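Putative modification methylase (Thermus thermophilus, PDB 2ZIG) probably methylates the exocyclic N4 amino group of cytosine in DNA, using S-adenosyl-L-methionine as methyl donor. Local coordinates at residues B[196-209]-B[221-233]. Sequence-based numbering, arbitrary orientation.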
# COMPACT_ATOMS: atom_id res chain seq x y z
N ASP B 196 -2.75 -23.70 9.78
CA ASP B 196 -2.66 -22.96 8.53
C ASP B 196 -3.44 -21.66 8.61
O ASP B 196 -2.96 -20.61 8.17
CB ASP B 196 -3.20 -23.81 7.38
CG ASP B 196 -2.46 -25.13 7.23
OD1 ASP B 196 -1.21 -25.13 7.34
OD2 ASP B 196 -3.13 -26.16 7.00
N PHE B 197 -4.63 -21.72 9.19
CA PHE B 197 -5.48 -20.54 9.30
C PHE B 197 -4.73 -19.36 9.91
O PHE B 197 -4.71 -18.26 9.35
CB PHE B 197 -6.70 -20.84 10.17
CG PHE B 197 -7.69 -19.73 10.22
CD1 PHE B 197 -8.72 -19.65 9.28
CD2 PHE B 197 -7.59 -18.74 11.19
CE1 PHE B 197 -9.63 -18.60 9.30
CE2 PHE B 197 -8.50 -17.68 11.23
CZ PHE B 197 -9.52 -17.61 10.28
N HIS B 198 -4.11 -19.59 11.07
CA HIS B 198 -3.38 -18.52 11.75
C HIS B 198 -2.15 -18.08 10.97
O HIS B 198 -1.78 -16.92 11.00
CB HIS B 198 -3.04 -18.96 13.17
CG HIS B 198 -4.25 -19.08 14.05
ND1 HIS B 198 -5.08 -18.01 14.31
CD2 HIS B 198 -4.82 -20.15 14.65
CE1 HIS B 198 -6.11 -18.41 15.03
NE2 HIS B 198 -5.98 -19.71 15.25
N ARG B 199 -1.53 -19.01 10.26
CA ARG B 199 -0.37 -18.66 9.45
C ARG B 199 -0.79 -17.86 8.22
O ARG B 199 -0.12 -16.89 7.86
CB ARG B 199 0.36 -19.91 9.00
CG ARG B 199 1.64 -19.63 8.22
CD ARG B 199 2.21 -20.92 7.67
NE ARG B 199 2.18 -21.96 8.69
CZ ARG B 199 1.96 -23.24 8.43
NH1 ARG B 199 1.75 -23.63 7.18
NH2 ARG B 199 1.94 -24.14 9.42
N PHE B 200 -1.89 -18.25 7.58
CA PHE B 200 -2.37 -17.57 6.37
C PHE B 200 -3.07 -16.24 6.61
O PHE B 200 -2.77 -15.23 5.95
CB PHE B 200 -3.33 -18.45 5.58
CG PHE B 200 -2.76 -19.77 5.16
CD1 PHE B 200 -1.39 -20.02 5.23
CD2 PHE B 200 -3.60 -20.75 4.65
CE1 PHE B 200 -0.87 -21.22 4.79
CE2 PHE B 200 -3.09 -21.96 4.21
CZ PHE B 200 -1.72 -22.20 4.28
N PHE B 201 -4.04 -16.23 7.52
CA PHE B 201 -4.79 -15.02 7.79
C PHE B 201 -4.10 -14.03 8.72
O PHE B 201 -4.47 -13.87 9.88
CB PHE B 201 -6.19 -15.36 8.33
CG PHE B 201 -7.10 -15.95 7.30
CD1 PHE B 201 -7.10 -17.32 7.04
CD2 PHE B 201 -7.93 -15.13 6.52
CE1 PHE B 201 -7.90 -17.86 6.02
CE2 PHE B 201 -8.73 -15.65 5.50
CZ PHE B 201 -8.71 -17.02 5.25
N ARG B 202 -3.07 -13.38 8.18
CA ARG B 202 -2.32 -12.36 8.90
C ARG B 202 -1.98 -11.34 7.83
O ARG B 202 -2.05 -11.66 6.64
CB ARG B 202 -1.06 -12.95 9.53
CG ARG B 202 -0.14 -13.65 8.56
CD ARG B 202 1.13 -14.06 9.29
NE ARG B 202 0.88 -15.04 10.33
CZ ARG B 202 1.42 -14.99 11.55
NH1 ARG B 202 1.13 -15.94 12.44
NH2 ARG B 202 2.21 -13.98 11.89
N GLN B 203 -1.61 -10.13 8.22
CA GLN B 203 -1.35 -9.11 7.22
C GLN B 203 0.03 -9.13 6.57
O GLN B 203 0.23 -8.47 5.55
CB GLN B 203 -1.66 -7.72 7.80
CG GLN B 203 -1.51 -6.60 6.78
CD GLN B 203 -2.38 -5.38 7.07
OE1 GLN B 203 -2.50 -4.93 8.21
NE2 GLN B 203 -2.97 -4.83 6.02
N ILE B 204 0.97 -9.87 7.13
CA ILE B 204 2.30 -9.93 6.53
C ILE B 204 2.77 -11.38 6.35
O ILE B 204 2.73 -12.18 7.29
CB ILE B 204 3.34 -9.15 7.39
CG1 ILE B 204 2.92 -7.69 7.49
CG2 ILE B 204 4.74 -9.23 6.76
CD1 ILE B 204 3.86 -6.82 8.31
N TRP B 205 3.18 -11.71 5.13
CA TRP B 205 3.69 -13.05 4.82
C TRP B 205 5.19 -12.92 4.60
O TRP B 205 5.63 -12.30 3.63
CB TRP B 205 3.03 -13.61 3.55
CG TRP B 205 1.58 -13.99 3.71
CD1 TRP B 205 0.86 -14.00 4.87
CD2 TRP B 205 0.70 -14.46 2.68
NE1 TRP B 205 -0.41 -14.44 4.63
CE2 TRP B 205 -0.54 -14.73 3.30
CE3 TRP B 205 0.83 -14.68 1.30
CZ2 TRP B 205 -1.65 -15.22 2.58
CZ3 TRP B 205 -0.27 -15.15 0.59
CH2 TRP B 205 -1.50 -15.42 1.23
N ASP B 206 5.98 -13.49 5.51
CA ASP B 206 7.43 -13.40 5.38
C ASP B 206 8.09 -14.76 5.24
O ASP B 206 9.32 -14.88 5.31
CB ASP B 206 8.02 -12.67 6.60
CG ASP B 206 7.84 -13.46 7.89
OD1 ASP B 206 7.10 -14.46 7.90
OD2 ASP B 206 8.44 -13.06 8.91
N ASP B 207 7.27 -15.79 5.01
CA ASP B 207 7.78 -17.15 4.88
C ASP B 207 7.76 -17.67 3.44
O ASP B 207 7.86 -18.88 3.23
CB ASP B 207 6.97 -18.09 5.78
CG ASP B 207 5.48 -18.07 5.46
OD1 ASP B 207 5.01 -17.12 4.79
OD2 ASP B 207 4.77 -19.01 5.89
N ILE B 208 7.62 -16.78 2.47
CA ILE B 208 7.61 -17.19 1.07
C ILE B 208 8.51 -16.25 0.27
O ILE B 208 8.05 -15.21 -0.22
CB ILE B 208 6.20 -17.14 0.47
CG1 ILE B 208 5.25 -18.02 1.27
CG2 ILE B 208 6.24 -17.62 -0.98
CD1 ILE B 208 3.81 -17.95 0.78
N PRO B 209 9.79 -16.60 0.12
CA PRO B 209 10.74 -15.77 -0.63
C PRO B 209 10.49 -15.70 -2.12
O PRO B 209 9.93 -16.62 -2.72
CB PRO B 209 12.09 -16.41 -0.30
CG PRO B 209 11.72 -17.86 -0.12
CD PRO B 209 10.46 -17.77 0.71
N PRO B 221 5.48 -17.20 -6.58
CA PRO B 221 5.59 -18.64 -6.31
C PRO B 221 4.24 -19.34 -6.28
O PRO B 221 3.21 -18.74 -5.94
CB PRO B 221 6.26 -18.68 -4.94
CG PRO B 221 7.07 -17.43 -4.92
CD PRO B 221 6.11 -16.43 -5.50
N LEU B 222 4.26 -20.63 -6.61
CA LEU B 222 3.06 -21.43 -6.60
C LEU B 222 2.48 -21.39 -5.18
O LEU B 222 1.27 -21.22 -4.99
CB LEU B 222 3.40 -22.87 -6.98
CG LEU B 222 2.37 -23.71 -7.74
CD1 LEU B 222 2.65 -25.18 -7.45
CD2 LEU B 222 0.95 -23.36 -7.32
N GLU B 223 3.34 -21.54 -4.19
CA GLU B 223 2.90 -21.54 -2.81
C GLU B 223 2.07 -20.33 -2.43
O GLU B 223 1.10 -20.44 -1.67
CB GLU B 223 4.09 -21.67 -1.86
CG GLU B 223 3.71 -21.49 -0.41
CD GLU B 223 4.79 -21.92 0.55
OE1 GLU B 223 5.97 -21.56 0.32
OE2 GLU B 223 4.46 -22.61 1.53
N LEU B 224 2.44 -19.17 -2.94
CA LEU B 224 1.70 -17.94 -2.65
C LEU B 224 0.31 -18.04 -3.29
O LEU B 224 -0.69 -17.61 -2.71
CB LEU B 224 2.47 -16.74 -3.19
CG LEU B 224 1.98 -15.32 -2.86
CD1 LEU B 224 3.09 -14.33 -3.12
CD2 LEU B 224 0.77 -14.97 -3.70
N ALA B 225 0.24 -18.60 -4.49
CA ALA B 225 -1.05 -18.73 -5.16
C ALA B 225 -1.92 -19.78 -4.45
O ALA B 225 -3.12 -19.59 -4.26
CB ALA B 225 -0.86 -19.11 -6.63
N GLU B 226 -1.30 -20.90 -4.05
CA GLU B 226 -2.07 -21.95 -3.39
C GLU B 226 -2.68 -21.44 -2.09
O GLU B 226 -3.79 -21.79 -1.75
CB GLU B 226 -1.19 -23.17 -3.11
CG GLU B 226 -0.73 -23.86 -4.37
CD GLU B 226 0.21 -25.01 -4.08
OE1 GLU B 226 1.16 -24.81 -3.29
OE2 GLU B 226 0.01 -26.10 -4.64
N ARG B 227 -1.93 -20.62 -1.37
CA ARG B 227 -2.40 -20.06 -0.11
C ARG B 227 -3.64 -19.19 -0.36
O ARG B 227 -4.63 -19.28 0.37
CB ARG B 227 -1.27 -19.26 0.53
CG ARG B 227 -1.48 -18.86 1.97
CD ARG B 227 -0.20 -18.26 2.58
NE ARG B 227 0.83 -19.26 2.86
CZ ARG B 227 1.96 -19.02 3.54
NH1 ARG B 227 2.22 -17.79 4.00
NH2 ARG B 227 2.81 -20.01 3.79
N LEU B 228 -3.60 -18.37 -1.40
CA LEU B 228 -4.73 -17.49 -1.72
C LEU B 228 -5.97 -18.30 -2.13
O LEU B 228 -7.08 -18.03 -1.66
CB LEU B 228 -4.33 -16.50 -2.82
CG LEU B 228 -3.26 -15.50 -2.36
CD1 LEU B 228 -2.69 -14.71 -3.55
CD2 LEU B 228 -3.88 -14.55 -1.31
N VAL B 229 -5.77 -19.31 -2.97
CA VAL B 229 -6.88 -20.15 -3.40
C VAL B 229 -7.55 -20.77 -2.18
O VAL B 229 -8.77 -20.71 -2.03
CB VAL B 229 -6.41 -21.27 -4.35
CG1 VAL B 229 -7.55 -22.26 -4.60
CG2 VAL B 229 -5.94 -20.69 -5.67
N ARG B 230 -6.76 -21.36 -1.29
CA ARG B 230 -7.30 -22.00 -0.09
C ARG B 230 -8.02 -21.03 0.84
O ARG B 230 -8.95 -21.42 1.54
CB ARG B 230 -6.19 -22.71 0.68
CG ARG B 230 -5.47 -23.78 -0.12
CD ARG B 230 -4.44 -24.48 0.72
NE ARG B 230 -5.06 -25.10 1.89
CZ ARG B 230 -4.39 -25.56 2.93
NH1 ARG B 230 -3.06 -25.47 2.96
NH2 ARG B 230 -5.04 -26.12 3.95
N MET B 231 -7.58 -19.78 0.84
CA MET B 231 -8.17 -18.77 1.71
C MET B 231 -9.41 -18.08 1.16
O MET B 231 -10.28 -17.68 1.92
CB MET B 231 -7.16 -17.67 2.03
CG MET B 231 -5.94 -18.09 2.81
SD MET B 231 -4.74 -16.73 2.72
CE MET B 231 -5.58 -15.44 3.75
N PHE B 232 -9.50 -17.94 -0.15
CA PHE B 232 -10.62 -17.21 -0.70
C PHE B 232 -11.47 -17.86 -1.77
O PHE B 232 -11.96 -17.18 -2.66
CB PHE B 232 -10.11 -15.84 -1.17
CG PHE B 232 -9.45 -15.04 -0.08
CD1 PHE B 232 -10.20 -14.56 1.00
CD2 PHE B 232 -8.07 -14.82 -0.10
CE1 PHE B 232 -9.58 -13.87 2.05
CE2 PHE B 232 -7.45 -14.13 0.94
CZ PHE B 232 -8.21 -13.65 2.02
N SER B 233 -11.62 -19.18 -1.68
CA SER B 233 -12.46 -19.94 -2.60
C SER B 233 -12.73 -21.28 -1.94
O SER B 233 -12.06 -21.63 -0.97
CB SER B 233 -11.77 -20.17 -3.95
OG SER B 233 -10.79 -21.20 -3.85
O HOH W 1 -0.56 -26.71 4.37
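R227 turns CG away from its own backbone N (chi1 -167°), and a bend at chi3 (-74°) carries its guanidinium to D207. The carboxylate of D207 is brought there with CG set between the backbone N and the carbonyl carbon. The grip is end-on and two-pronged. NH1 of R227 donates to OD1 of D207 at 3.0 Å, on the syn lone pair. NH2 of R227 reaches OD2 of D207, also at 3.0 Å, from above the carboxylate plane. The arm of R227 is sandwiched between two rings. Its CG sits 3.6 Å from the centroid of the F200 ring, over one face. Its CD lies over the six-membered ring of W205, 3.4 Å from the centroid, and the guanidinium makes a cation-pi contact with the five-membered ring. I208 CD1 lies over the centre of one guanidinium face, 3.5 Å from R227 CZ. Cutting this arginine back to an alanine is likely to leave D207 without its charge partner and open a gap between F200 and W205. M231 CE stands over the centre of the F201 ring, and its SD meets the edge of W205, 3.4 Å from CZ2. W205 NE1 donates to F200 O at 2.8 Å, which ties the indole to the C-terminal end of helix 194-200. R230 points a guanidinium face at the rim of F200 and forms a salt bridge with D196. The contact joins two helices and edge strand 204-205 of the Rossmann-like methyltransferase domain. P221 lies near T248, an S-adenosyl-L-methionine-binding residue. The axes of 222-232 and 196-200 cross at -113°. Backbone bonds join W205 to strand 129-137, while L224 and L228 reach strand 91-97 and L222 and A225 touch helix 248-255.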